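Local coordinates for envelope protein (White spot syndrome virus, PDB 7DDA), which probably contributes to virus attachment as an envelope protein, its C-terminal domain binding sulfate at sites thought to mediate heparin binding, at residues I36-C41 with D45-Y50; K97-L102 with V132-R137; I115-E120 with T128-A133. One frame throughout, in Å; residues are numbered along the deposited sequence.

Contact 1: residues I36-C41 with D45-Y50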
ATOM      1  N   ILE A  36      -7.700  -2.439  -7.502  1.00 23.65           N
ATOM      2  CA  ILE A  36      -6.787  -3.475  -7.025  1.00 19.39           C
ATOM      3  C   ILE A  36      -6.941  -4.685  -7.934  1.00 20.80           C
ATOM      4  O   ILE A  36      -8.023  -5.276  -8.020  1.00 20.37           O
ATOM      5  CB  ILE A  36      -7.063  -3.841  -5.558  1.00 21.60           C
ATOM      6  CG1 ILE A  36      -7.062  -2.589  -4.676  1.00 23.64           C
ATOM      7  CG2 ILE A  36      -6.031  -4.832  -5.030  1.00 18.96           C
ATOM      8  CD1 ILE A  36      -7.371  -2.884  -3.200  1.00 21.57           C
ATOM      9  N   VAL A  37      -5.871  -5.039  -8.634  1.00 21.55           N
ATOM     10  CA  VAL A  37      -5.892  -6.111  -9.619  1.00 17.60           C
ATOM     11  C   VAL A  37      -5.063  -7.263  -9.076  1.00 22.09           C
ATOM     12  O   VAL A  37      -3.904  -7.064  -8.677  1.00 18.49           O
ATOM     13  CB  VAL A  37      -5.344  -5.649 -10.981  1.00 19.11           C
ATOM     14  CG1 VAL A  37      -5.190  -6.845 -11.935  1.00 16.40           C
ATOM     15  CG2 VAL A  37      -6.222  -4.559 -11.578  1.00 15.47           C
ATOM     16  N   LYS A  38      -5.660  -8.459  -9.062  1.00 18.70           N
ATOM     17  CA  LYS A  38      -4.971  -9.699  -8.738  1.00 18.86           C
ATOM     18  C   LYS A  38      -4.663 -10.463 -10.026  1.00 21.98           C
ATOM     19  O   LYS A  38      -5.579 -10.797 -10.790  1.00 22.13           O
ATOM     20  CB  LYS A  38      -5.814 -10.555  -7.793  1.00 16.78           C
ATOM     21  CG  LYS A  38      -5.204 -11.928  -7.550  1.00 21.51           C
ATOM     22  CD  LYS A  38      -5.642 -12.530  -6.226  1.00 23.91           C
ATOM     23  CE  LYS A  38      -6.904 -13.338  -6.356  1.00 28.00           C
ATOM     24  NZ  LYS A  38      -6.592 -14.686  -6.879  1.00 33.14           N
ATOM     25  N   ALA A  39      -3.381 -10.748 -10.259  1.00 20.11           N
ATOM     26  CA  ALA A  39      -2.940 -11.469 -11.444  1.00 20.62           C
ATOM     27  C   ALA A  39      -2.057 -12.647 -11.044  1.00 22.09           C
ATOM     28  O   ALA A  39      -1.405 -12.629 -10.000  1.00 23.14           O
ATOM     29  CB  ALA A  39      -2.171 -10.554 -12.399  1.00 18.19           C
ATOM     30  N   ASP A  40      -2.015 -13.665 -11.896  1.00 21.97           N
ATOM     31  CA  ASP A  40      -1.281 -14.878 -11.565  1.00 23.05           C
ATOM     32  C   ASP A  40       0.202 -14.742 -11.912  1.00 23.08           C
ATOM     33  O   ASP A  40       0.550 -14.294 -13.007  1.00 24.30           O
ATOM     34  CB  ASP A  40      -1.882 -16.068 -12.299  1.00 20.19           C
ATOM     35  CG  ASP A  40      -1.244 -17.358 -11.891  1.00 22.56           C
ATOM     36  OD1 ASP A  40      -1.657 -17.911 -10.849  1.00 17.73           O
ATOM     37  OD2 ASP A  40      -0.295 -17.785 -12.593  1.00 24.42           O
ATOM     38  N   CYS A  41       1.079 -15.150 -10.991  1.00 20.83           N
ATOM     39  CA  CYS A  41       2.511 -14.936 -11.206  1.00 23.73           C
ATOM     40  C   CYS A  41       3.094 -15.816 -12.299  1.00 27.17           C
ATOM     41  O   CYS A  41       4.166 -15.500 -12.818  1.00 31.52           O
ATOM     42  CB  CYS A  41       3.306 -15.172  -9.925  1.00 21.08           C
ATOM     43  SG  CYS A  41       3.255 -13.831  -8.746  1.00 25.64           S
ATOM     44  N   ASP A  45      -2.215 -14.063 -16.030  1.00 26.13           N
ATOM     45  CA  ASP A  45      -3.641 -13.827 -16.224  1.00 21.89           C
ATOM     46  C   ASP A  45      -4.253 -13.051 -15.066  1.00 23.41           C
ATOM     47  O   ASP A  45      -3.895 -13.234 -13.902  1.00 24.44           O
ATOM     48  CB  ASP A  45      -4.385 -15.147 -16.385  1.00 21.85           C
ATOM     49  CG  ASP A  45      -3.969 -15.901 -17.617  1.00 29.73           C
ATOM     50  OD1 ASP A  45      -3.245 -15.318 -18.458  1.00 30.60           O
ATOM     51  OD2 ASP A  45      -4.352 -17.086 -17.730  1.00 33.61           O
ATOM     52  N   ILE A  46      -5.225 -12.212 -15.395  1.00 19.90           N
ATOM     53  CA  ILE A  46      -5.906 -11.401 -14.397  1.00 22.81           C
ATOM     54  C   ILE A  46      -6.991 -12.243 -13.741  1.00 24.56           C
ATOM     55  O   ILE A  46      -7.866 -12.779 -14.421  1.00 28.12           O
ATOM     56  CB  ILE A  46      -6.487 -10.126 -15.028  1.00 21.40           C
ATOM     57  CG1 ILE A  46      -5.343  -9.178 -15.396  1.00 18.29           C
ATOM     58  CG2 ILE A  46      -7.475  -9.461 -14.093  1.00 16.67           C
ATOM     59  CD1 ILE A  46      -5.780  -7.891 -16.015  1.00 14.55           C
ATOM     60  N   ASP A  47      -6.925 -12.377 -12.414  1.00 24.03           N
ATOM     61  CA  ASP A  47      -7.922 -13.133 -11.671  1.00 19.56           C
ATOM     62  C   ASP A  47      -9.081 -12.279 -11.188  1.00 21.39           C
ATOM     63  O   ASP A  47     -10.169 -12.815 -10.980  1.00 18.50           O
ATOM     64  CB  ASP A  47      -7.301 -13.811 -10.451  1.00 18.55           C
ATOM     65  CG  ASP A  47      -6.316 -14.893 -10.817  1.00 24.63           C
ATOM     66  OD1 ASP A  47      -6.408 -15.435 -11.933  1.00 27.21           O
ATOM     67  OD2 ASP A  47      -5.453 -15.221  -9.970  1.00 29.68           O
ATOM     68  N   GLU A  48      -8.874 -10.979 -10.987  1.00 20.36           N
ATOM     69  CA  GLU A  48      -9.895 -10.142 -10.377  1.00 19.77           C
ATOM     70  C   GLU A  48      -9.527  -8.674 -10.559  1.00 21.72           C
ATOM     71  O   GLU A  48      -8.353  -8.305 -10.456  1.00 20.37           O
ATOM     72  CB  GLU A  48     -10.060 -10.463  -8.879  1.00 20.16           C
ATOM     73  CG  GLU A  48     -11.043  -9.548  -8.184  1.00 19.07           C
ATOM     74  CD  GLU A  48     -11.193  -9.831  -6.712  1.00 22.56           C
ATOM     75  OE1 GLU A  48     -10.308  -9.462  -5.924  1.00 28.72           O
ATOM     76  OE2 GLU A  48     -12.219 -10.408  -6.332  1.00 26.58           O
ATOM     77  N   VAL A  49     -10.545  -7.855 -10.826  1.00 23.70           N
ATOM     78  CA  VAL A  49     -10.439  -6.403 -10.902  1.00 23.95           C
ATOM     79  C   VAL A  49     -11.379  -5.833  -9.848  1.00 25.52           C
ATOM     80  O   VAL A  49     -12.600  -5.873 -10.011  1.00 25.92           O
ATOM     81  CB  VAL A  49     -10.781  -5.876 -12.302  1.00 21.53           C
ATOM     82  CG1 VAL A  49     -10.647  -4.356 -12.357  1.00 19.24           C
ATOM     83  CG2 VAL A  49      -9.876  -6.528 -13.329  1.00 15.36           C
ATOM     84  N   TYR A  50     -10.816  -5.298  -8.770  1.00 24.80           N
ATOM     85  CA  TYR A  50     -11.563  -4.910  -7.579  1.00 23.17           C
ATOM     86  C   TYR A  50     -11.557  -3.389  -7.482  1.00 25.14           C
ATOM     87  O   TYR A  50     -10.500  -2.783  -7.290  1.00 30.11           O
ATOM     88  CB  TYR A  50     -10.924  -5.569  -6.361  1.00 21.38           C
ATOM     89  CG  TYR A  50     -11.586  -5.360  -5.021  1.00 28.85           C
ATOM     90  CD1 TYR A  50     -12.642  -6.159  -4.617  1.00 23.23           C
ATOM     91  CD2 TYR A  50     -11.106  -4.400  -4.130  1.00 28.20           C
ATOM     92  CE1 TYR A  50     -13.217  -5.996  -3.374  1.00 25.07           C
ATOM     93  CE2 TYR A  50     -11.682  -4.229  -2.897  1.00 23.35           C
ATOM     94  CZ  TYR A  50     -12.740  -5.029  -2.521  1.00 27.30           C
ATOM     95  OH  TYR A  50     -13.313  -4.861  -1.281  1.00 28.63           O
TER
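Lys38 faces both Asp47 and Glu48 across an antiparallel beta hairpin, and this two-against-one pairing defines a classic beta bulge. The carbonyl oxygen Lys38 O accepts from Asp47 N at 2.6 Å and takes a weak bond from Glu48 N, while Lys38 N donates to Glu48 O at 3.0 Å. Beyond the bulge the register is shifted by one residue, pairing Ala39 with Ile46.

The lysine side chain leaves the sheet on the face of Ile36, Glu48 and Tyr50. Lys38 CB lies 4.4 Å from Glu48 CB. Lys38 CG, anti to the backbone N (chi1 174°), passes 4.0 Å from Asp47 CB, and the bends at chi3 and chi4 fold the chain so that Lys38 CE returns to within 4.1 Å of Asp47 CB. Lys38 NZ reaches Asp47 OD2 at 3.3 Å, a salt bridge whose hydrogen bond is weak. This carboxylate oxygen also meets Lys160, which bridges to Asp40 OD1. Glu48 instead pairs with Arg114 of the second subunit.

On the opposite face, Val37 and Ile46 pack toward Ile82 of the other sheet. At the far end, Ile36 N donates to Tyr50 O at 2.8 Å, nearly straight at 171° and in the carbonyl plane.

Contact 2: residues K97-L102 with V132-R137. With SO4 (sulfate ion), chain B.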
ATOM      1  N   LYS A  97       8.646 -11.443 -16.641  1.00 28.45           N
ATOM      2  CA  LYS A  97       8.287 -10.070 -16.996  1.00 28.09           C
ATOM      3  C   LYS A  97       6.794 -10.015 -17.298  1.00 27.51           C
ATOM      4  O   LYS A  97       6.324 -10.676 -18.230  1.00 30.30           O
ATOM      5  CB  LYS A  97       9.108  -9.572 -18.177  1.00 23.63           C
ATOM      6  CG  LYS A  97       8.704  -8.213 -18.662  1.00 27.00           C
ATOM      7  CD  LYS A  97       8.934  -7.138 -17.625  1.00 28.40           C
ATOM      8  CE  LYS A  97       8.331  -5.799 -18.082  1.00 29.68           C
ATOM      9  NZ  LYS A  97       8.634  -5.449 -19.510  1.00 25.79           N
ATOM     10  N   LEU A  98       6.051  -9.253 -16.492  1.00 21.40           N
ATOM     11  CA  LEU A  98       4.596  -9.190 -16.571  1.00 22.12           C
ATOM     12  C   LEU A  98       4.197  -7.774 -16.950  1.00 22.13           C
ATOM     13  O   LEU A  98       4.527  -6.822 -16.236  1.00 23.77           O
ATOM     14  CB  LEU A  98       3.947  -9.583 -15.242  1.00 19.13           C
ATOM     15  CG  LEU A  98       4.278 -10.992 -14.753  1.00 26.11           C
ATOM     16  CD1 LEU A  98       3.555 -11.290 -13.446  1.00 18.09           C
ATOM     17  CD2 LEU A  98       3.934 -12.031 -15.816  1.00 26.23           C
ATOM     18  N   LEU A  99       3.474  -7.630 -18.052  1.00 18.34           N
ATOM     19  CA  LEU A  99       3.176  -6.305 -18.569  1.00 21.43           C
ATOM     20  C   LEU A  99       1.673  -6.143 -18.717  1.00 21.33           C
ATOM     21  O   LEU A  99       1.012  -6.983 -19.331  1.00 23.61           O
ATOM     22  CB  LEU A  99       3.897  -6.070 -19.902  1.00 19.96           C
ATOM     23  CG  LEU A  99       3.564  -4.796 -20.663  1.00 19.31           C
ATOM     24  CD1 LEU A  99       3.905  -3.578 -19.830  1.00 18.98           C
ATOM     25  CD2 LEU A  99       4.342  -4.774 -21.977  1.00 20.41           C
ATOM     26  N   TYR A 100       1.143  -5.051 -18.168  1.00 22.02           N
ATOM     27  CA  TYR A 100      -0.284  -4.773 -18.178  1.00 18.83           C
ATOM     28  C   TYR A 100      -0.557  -3.417 -18.803  1.00 18.66           C
ATOM     29  O   TYR A 100       0.306  -2.534 -18.811  1.00 19.41           O
ATOM     30  CB  TYR A 100      -0.850  -4.844 -16.751  1.00 17.50           C
ATOM     31  CG  TYR A 100      -0.701  -6.241 -16.235  1.00 20.56           C
ATOM     32  CD1 TYR A 100      -1.677  -7.204 -16.480  1.00 17.31           C
ATOM     33  CD2 TYR A 100       0.464  -6.631 -15.580  1.00 20.49           C
ATOM     34  CE1 TYR A 100      -1.516  -8.507 -16.046  1.00 16.68           C
ATOM     35  CE2 TYR A 100       0.633  -7.936 -15.147  1.00 21.18           C
ATOM     36  CZ  TYR A 100      -0.353  -8.867 -15.384  1.00 19.08           C
ATOM     37  OH  TYR A 100      -0.162 -10.157 -14.940  1.00 20.61           O
ATOM     38  N   GLY A 101      -1.764  -3.270 -19.337  1.00 20.97           N
ATOM     39  CA  GLY A 101      -2.244  -1.993 -19.839  1.00 15.75           C
ATOM     40  C   GLY A 101      -3.510  -1.574 -19.118  1.00 19.59           C
ATOM     41  O   GLY A 101      -4.361  -2.409 -18.809  1.00 23.22           O
ATOM     42  N   LEU A 102      -3.628  -0.277 -18.847  1.00 18.71           N
ATOM     43  CA  LEU A 102      -4.864   0.320 -18.359  1.00 20.43           C
ATOM     44  C   LEU A 102      -5.330   1.351 -19.381  1.00 21.79           C
ATOM     45  O   LEU A 102      -4.605   2.309 -19.680  1.00 21.72           O
ATOM     46  CB  LEU A 102      -4.660   0.972 -16.981  1.00 20.09           C
ATOM     47  CG  LEU A 102      -5.857   1.687 -16.328  1.00 25.27           C
ATOM     48  CD1 LEU A 102      -5.824   1.583 -14.798  1.00 24.59           C
ATOM     49  CD2 LEU A 102      -5.943   3.152 -16.745  1.00 22.54           C
ATOM     50  N   VAL A 132      10.375  -2.327 -11.380  1.00 26.28           N
ATOM     51  CA  VAL A 132       9.487  -1.540 -12.233  1.00 26.05           C
ATOM     52  C   VAL A 132      10.124  -1.391 -13.604  1.00 23.44           C
ATOM     53  O   VAL A 132      11.316  -1.092 -13.716  1.00 27.68           O
ATOM     54  CB  VAL A 132       9.202  -0.164 -11.606  1.00 28.68           C
ATOM     55  CG1 VAL A 132       8.172   0.613 -12.443  1.00 27.04           C
ATOM     56  CG2 VAL A 132       8.699  -0.330 -10.187  1.00 23.20           C
ATOM     57  N   ALA A 133       9.336  -1.613 -14.651  1.00 24.02           N
ATOM     58  CA  ALA A 133       9.825  -1.446 -16.017  1.00 23.29           C
ATOM     59  C   ALA A 133       9.011  -0.351 -16.691  1.00 19.01           C
ATOM     60  O   ALA A 133       9.155   0.823 -16.342  1.00 19.49           O
ATOM     61  CB  ALA A 133       9.753  -2.764 -16.798  1.00 15.88           C
ATOM     62  N   GLU A 134       8.144  -0.722 -17.635  1.00 20.87           N
ATOM     63  CA  GLU A 134       7.211   0.241 -18.212  1.00 19.05           C
ATOM     64  C   GLU A 134       6.370   0.889 -17.119  1.00 19.05           C
ATOM     65  O   GLU A 134       5.839   0.211 -16.233  1.00 20.94           O
ATOM     66  CB  GLU A 134       6.289  -0.437 -19.218  1.00 17.56           C
ATOM     67  CG  GLU A 134       6.949  -0.885 -20.504  1.00 19.75           C
ATOM     68  CD  GLU A 134       7.524  -2.284 -20.422  1.00 24.56           C
ATOM     69  OE1 GLU A 134       7.768  -2.782 -19.305  1.00 25.33           O
ATOM     70  OE2 GLU A 134       7.708  -2.901 -21.489  1.00 33.70           O
ATOM     71  N   ASN A 135       6.239   2.211 -17.199  1.00 16.31           N
ATOM     72  CA  ASN A 135       5.428   2.955 -16.243  1.00 18.13           C
ATOM     73  C   ASN A 135       5.040   4.278 -16.886  1.00 20.49           C
ATOM     74  O   ASN A 135       5.886   5.159 -17.030  1.00 25.50           O
ATOM     75  CB  ASN A 135       6.204   3.187 -14.955  1.00 21.07           C
ATOM     76  CG  ASN A 135       5.332   3.699 -13.847  1.00 24.00           C
ATOM     77  OD1 ASN A 135       4.369   4.424 -14.083  1.00 26.35           O
ATOM     78  ND2 ASN A 135       5.666   3.334 -12.619  1.00 31.80           N
ATOM     79  N   ASN A 136       3.769   4.444 -17.227  1.00 25.14           N
ATOM     80  CA  ASN A 136       3.307   5.693 -17.826  1.00 21.81           C
ATOM     81  C   ASN A 136       2.936   6.690 -16.729  1.00 23.06           C
ATOM     82  O   ASN A 136       1.911   6.546 -16.052  1.00 23.42           O
ATOM     83  CB  ASN A 136       2.129   5.425 -18.760  1.00 19.65           C
ATOM     84  CG  ASN A 136       1.702   6.663 -19.523  1.00 24.98           C
ATOM     85  OD1 ASN A 136       2.094   7.779 -19.187  1.00 26.96           O
ATOM     86  ND2 ASN A 136       0.921   6.469 -20.577  1.00 23.92           N
ATOM     87  N   ARG A 137       3.748   7.724 -16.584  1.00 24.04           N
ATOM     88  CA  ARG A 137       3.516   8.774 -15.602  1.00 27.68           C
ATOM     89  C   ARG A 137       2.779   9.971 -16.178  1.00 26.76           C
ATOM     90  O   ARG A 137       2.491  10.918 -15.441  1.00 29.61           O
ATOM     91  CB  ARG A 137       4.854   9.238 -15.011  1.00 25.08           C
ATOM     92  CG  ARG A 137       5.510   8.159 -14.216  1.00 26.90           C
ATOM     93  CD  ARG A 137       6.997   8.302 -14.135  1.00 28.08           C
ATOM     94  NE  ARG A 137       7.552   7.263 -13.264  1.00 38.96           N
ATOM     95  CZ  ARG A 137       7.289   7.124 -11.964  1.00 36.12           C
ATOM     96  NH1 ARG A 137       6.511   7.992 -11.316  1.00 35.13           N
ATOM     97  NH2 ARG A 137       7.837   6.117 -11.301  1.00 37.35           N
TER
HETATM   98  S   SO4 B 301       2.531   3.721 -21.965  0.52 10.77           S
HETATM   99  O1  SO4 B 301       3.465   4.844 -22.098  0.52 24.49           O
HETATM  100  O2  SO4 B 301       1.234   4.214 -21.594  0.52 17.01           O
HETATM  101  O3  SO4 B 301       3.054   2.895 -20.890  0.52 24.41           O
HETATM  102  O4  SO4 B 301       2.490   2.966 -23.189  0.52 11.60           O
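The ammonium NZ of Lys97 and carboxylate oxygen OE1 of Glu134 form a salt bridge of 2.8 Å, the one hydrogen bond joining the two segments. Glu134 OE1 receives it through its syn lone pair, on the side of OE2, and OE2 itself stays 3.4 Å from Lys97 NZ. Two bends, at chi2 and chi4, carry the lysine chain there and lay Lys97 CE 3.6 Å from CB of Ala133. Glu134 comes to meet it folded: CG lies beside the backbone N, and a further bend at chi2 (88°) turns the carboxylate back toward the lysine. Leu99 crosses the glutamate at about a right angle. Leu99 CD1 is 3.9 Å from Glu134 CD and its CD2 lies equally close to OE2, giving the acid group an apolar flank.

A sulfate ion sits at Asn136, whose ND2 donates to sulfate O2; the modelled separation is very short and its exact length doubtful. Lys147 N also holds the ion, which probably came from the crystallisation liquor but may mark one of the sulfate sites linked to heparin binding.

The axes of segments 97-102 and 132-135 come within 8.4 Å and are inclined by 23°, which fits next-but-one neighbours. Strand 145-153 lies between them, so the salt bridge spans it on the outer face, while Leu98, Tyr100 and Leu102 point inward to strand 160-170.

Contact 3: residues I115-E120 with T128-A133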
ATOM      1  N   ILE A 115       1.096   3.629  -9.440  1.00 21.20           N
ATOM      2  CA  ILE A 115       0.948   2.212  -9.141  1.00 19.77           C
ATOM      3  C   ILE A 115       1.766   1.786  -7.928  1.00 21.83           C
ATOM      4  O   ILE A 115       2.789   2.380  -7.570  1.00 19.70           O
ATOM      5  CB  ILE A 115       1.344   1.308 -10.323  1.00 22.87           C
ATOM      6  CG1 ILE A 115       2.845   1.405 -10.526  1.00 19.98           C
ATOM      7  CG2 ILE A 115       0.523   1.621 -11.585  1.00 19.75           C
ATOM      8  CD1 ILE A 115       3.381   0.441 -11.489  1.00 30.52           C
ATOM      9  N   PHE A 116       1.296   0.705  -7.321  1.00 20.10           N
ATOM     10  CA  PHE A 116       2.011  -0.058  -6.322  1.00 16.44           C
ATOM     11  C   PHE A 116       1.713  -1.532  -6.586  1.00 17.97           C
ATOM     12  O   PHE A 116       0.588  -1.890  -6.954  1.00 18.45           O
ATOM     13  CB  PHE A 116       1.581   0.354  -4.905  1.00 18.30           C
ATOM     14  CG  PHE A 116       2.130  -0.542  -3.831  1.00 20.00           C
ATOM     15  CD1 PHE A 116       3.496  -0.617  -3.609  1.00 17.81           C
ATOM     16  CD2 PHE A 116       1.285  -1.366  -3.095  1.00 17.61           C
ATOM     17  CE1 PHE A 116       4.010  -1.463  -2.641  1.00 20.55           C
ATOM     18  CE2 PHE A 116       1.794  -2.209  -2.123  1.00 19.20           C
ATOM     19  CZ  PHE A 116       3.161  -2.257  -1.891  1.00 16.60           C
ATOM     20  N   ALA A 117       2.714  -2.386  -6.409  1.00 16.05           N
ATOM     21  CA  ALA A 117       2.529  -3.812  -6.649  1.00 18.10           C
ATOM     22  C   ALA A 117       3.278  -4.624  -5.598  1.00 19.37           C
ATOM     23  O   ALA A 117       4.320  -4.199  -5.092  1.00 20.72           O
ATOM     24  CB  ALA A 117       2.998  -4.206  -8.051  1.00 17.66           C
ATOM     25  N   GLU A 118       2.735  -5.796  -5.279  1.00 17.50           N
ATOM     26  CA  GLU A 118       3.297  -6.662  -4.249  1.00 20.33           C
ATOM     27  C   GLU A 118       2.918  -8.112  -4.531  1.00 21.23           C
ATOM     28  O   GLU A 118       1.844  -8.397  -5.067  1.00 22.06           O
ATOM     29  CB  GLU A 118       2.866  -6.188  -2.844  1.00 17.68           C
ATOM     30  CG  GLU A 118       1.342  -5.996  -2.568  1.00 22.19           C
ATOM     31  CD  GLU A 118       0.600  -7.167  -1.944  1.00 21.87           C
ATOM     32  OE1 GLU A 118       1.255  -8.064  -1.405  1.00 26.87           O
ATOM     33  OE2 GLU A 118      -0.653  -7.124  -1.890  1.00 21.32           O
ATOM     34  N   ILE A 119       3.846  -9.018  -4.227  1.00 19.53           N
ATOM     35  CA  ILE A 119       3.620 -10.448  -4.396  1.00 18.62           C
ATOM     36  C   ILE A 119       2.819 -10.979  -3.211  1.00 18.73           C
ATOM     37  O   ILE A 119       3.168 -10.750  -2.050  1.00 21.32           O
ATOM     38  CB  ILE A 119       4.956 -11.192  -4.537  1.00 20.40           C
ATOM     39  CG1 ILE A 119       5.783 -10.597  -5.671  1.00 21.36           C
ATOM     40  CG2 ILE A 119       4.721 -12.695  -4.746  1.00 22.86           C
ATOM     41  CD1 ILE A 119       5.419 -11.123  -7.012  1.00 21.79           C
ATOM     42  N   GLU A 120       1.746 -11.689  -3.498  1.00 20.28           N
ATOM     43  CA  GLU A 120       0.913 -12.310  -2.482  1.00 21.03           C
ATOM     44  C   GLU A 120       1.126 -13.809  -2.553  1.00 19.78           C
ATOM     45  O   GLU A 120       0.825 -14.441  -3.567  1.00 27.14           O
ATOM     46  CB  GLU A 120      -0.556 -11.967  -2.685  1.00 20.34           C
ATOM     47  CG  GLU A 120      -1.403 -12.236  -1.503  1.00 19.43           C
ATOM     48  CD  GLU A 120      -2.848 -11.998  -1.808  1.00 26.07           C
ATOM     49  OE1 GLU A 120      -3.323 -10.870  -1.566  1.00 23.03           O
ATOM     50  OE2 GLU A 120      -3.498 -12.940  -2.318  1.00 29.74           O
ATOM     51  N   THR A 128      10.719 -11.439  -2.993  1.00 19.11           N
ATOM     52  CA  THR A 128       9.500 -10.813  -3.499  1.00 21.53           C
ATOM     53  C   THR A 128       9.721  -9.374  -3.945  1.00 21.00           C
ATOM     54  O   THR A 128       8.747  -8.656  -4.174  1.00 22.04           O
ATOM     55  CB  THR A 128       8.354 -10.865  -2.473  1.00 18.03           C
ATOM     56  OG1 THR A 128       8.776 -10.308  -1.226  1.00 20.48           O
ATOM     57  CG2 THR A 128       7.865 -12.291  -2.257  1.00 21.64           C
ATOM     58  N   ASN A 129      10.969  -8.940  -4.082  1.00 20.87           N
ATOM     59  CA  ASN A 129      11.257  -7.688  -4.764  1.00 19.10           C
ATOM     60  C   ASN A 129      10.602  -7.652  -6.146  1.00 22.95           C
ATOM     61  O   ASN A 129      10.560  -8.654  -6.865  1.00 26.99           O
ATOM     62  CB  ASN A 129      12.763  -7.509  -4.904  1.00 20.27           C
ATOM     63  CG  ASN A 129      13.433  -7.153  -3.594  1.00 23.17           C
ATOM     64  OD1 ASN A 129      12.776  -6.784  -2.628  1.00 21.19           O
ATOM     65  ND2 ASN A 129      14.758  -7.248  -3.562  1.00 20.48           N
ATOM     66  N   ILE A 130      10.091  -6.485  -6.515  1.00 19.71           N
ATOM     67  CA  ILE A 130       9.506  -6.246  -7.822  1.00 18.81           C
ATOM     68  C   ILE A 130      10.276  -5.121  -8.489  1.00 21.55           C
ATOM     69  O   ILE A 130      10.419  -4.039  -7.916  1.00 22.82           O
ATOM     70  CB  ILE A 130       8.022  -5.875  -7.706  1.00 19.99           C
ATOM     71  CG1 ILE A 130       7.270  -6.995  -6.993  1.00 16.37           C
ATOM     72  CG2 ILE A 130       7.455  -5.582  -9.092  1.00 18.45           C
ATOM     73  CD1 ILE A 130       5.861  -6.693  -6.760  1.00 19.13           C
ATOM     74  N   GLY A 131      10.766  -5.370  -9.703  1.00 27.11           N
ATOM     75  CA  GLY A 131      11.396  -4.327 -10.492  1.00 22.73           C
ATOM     76  C   GLY A 131      10.365  -3.657 -11.381  1.00 23.16           C
ATOM     77  O   GLY A 131       9.568  -4.330 -12.040  1.00 22.39           O
ATOM     78  N   VAL A 132      10.375  -2.327 -11.380  1.00 26.28           N
ATOM     79  CA  VAL A 132       9.487  -1.540 -12.233  1.00 26.05           C
ATOM     80  C   VAL A 132      10.124  -1.391 -13.604  1.00 23.44           C
ATOM     81  O   VAL A 132      11.316  -1.092 -13.716  1.00 27.68           O
ATOM     82  CB  VAL A 132       9.202  -0.164 -11.606  1.00 28.68           C
ATOM     83  CG1 VAL A 132       8.172   0.613 -12.443  1.00 27.04           C
ATOM     84  CG2 VAL A 132       8.699  -0.330 -10.187  1.00 23.20           C
ATOM     85  N   ALA A 133       9.336  -1.613 -14.651  1.00 24.02           N
ATOM     86  CA  ALA A 133       9.825  -1.446 -16.017  1.00 23.29           C
ATOM     87  C   ALA A 133       9.011  -0.351 -16.691  1.00 19.01           C
ATOM     88  O   ALA A 133       9.155   0.823 -16.342  1.00 19.49           O
ATOM     89  CB  ALA A 133       9.753  -2.764 -16.798  1.00 15.88           C
TER
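Methyl CD1 of Ile130 is the main point of contact with strand 110-120. It lies 3.4 Å from the carbonyl oxygen of Ala117, 4.0 Å from Ala117 CB and 4.1 Å from CG1 of Ile119. The extended isoleucine chain (chi2 176°) sends this methyl out far enough to bridge the gap between segments whose backbones remain well separated, Glu118 and Ile130 being 7.2 Å apart at their CA atoms. Ile119 adds a second apolar contact, its CB lying 3.9 Å from the methyl CG2 of Thr128. Separately, Ile119 CG1 packs against the backbone in van der Waals contact, 3.8 Å from Thr128 O. With no hydrogen bond joining the segments, the contact rests on packing.

In the next shell, Phe150 backs both Ala117 and Ile130, Leu161 also touches Ile130, and Ile119 meets Cys41 and Gln155. Backbone bonds from Phe116, Glu118 and Glu120 fix one segment to strand 160-170, whereas Gly131 and Ala133 bind strand 145-153 in the other sheet.

Farther out lie the neighbouring subunits. Thr128 OG1 is hydrogen-bonded to Asn129 OD1 of the second subunit, and Phe116 stacks edge-to-face with Phe116 of both other subunits. This is packing between the edges of the two facing sheets of a beta sandwich: the loop leading into strand 131-135 meets strand 110-120 through Ile130 and Thr128, each strand being outermost in its own sheet within the chain.

How the contacts relate
The contacts follow the chain in series from the hairpin of contact 1, while contacts 2 and 3 both close on strand 131-135, sharing Val132 and Ala133. The centres of contacts 1 and 2 are about 14 Å apart. Those of contacts 1 and 3 are about 13 Å apart, and those of contacts 2 and 3 about 11 Å. Contact 1 belongs to one sheet of the sandwich, contact 2 to the other, and contact 3 joins the two. They also touch directly: Tyr100 packs on Ala39 and Ile46 between the sheets, and Cys41 meets Ile119. Contact 1 touches the second subunit, contact 2 the third and contact 3 both, so these parts of the fold lie next to the subunit interfaces, while the sulfate lies at contact 2.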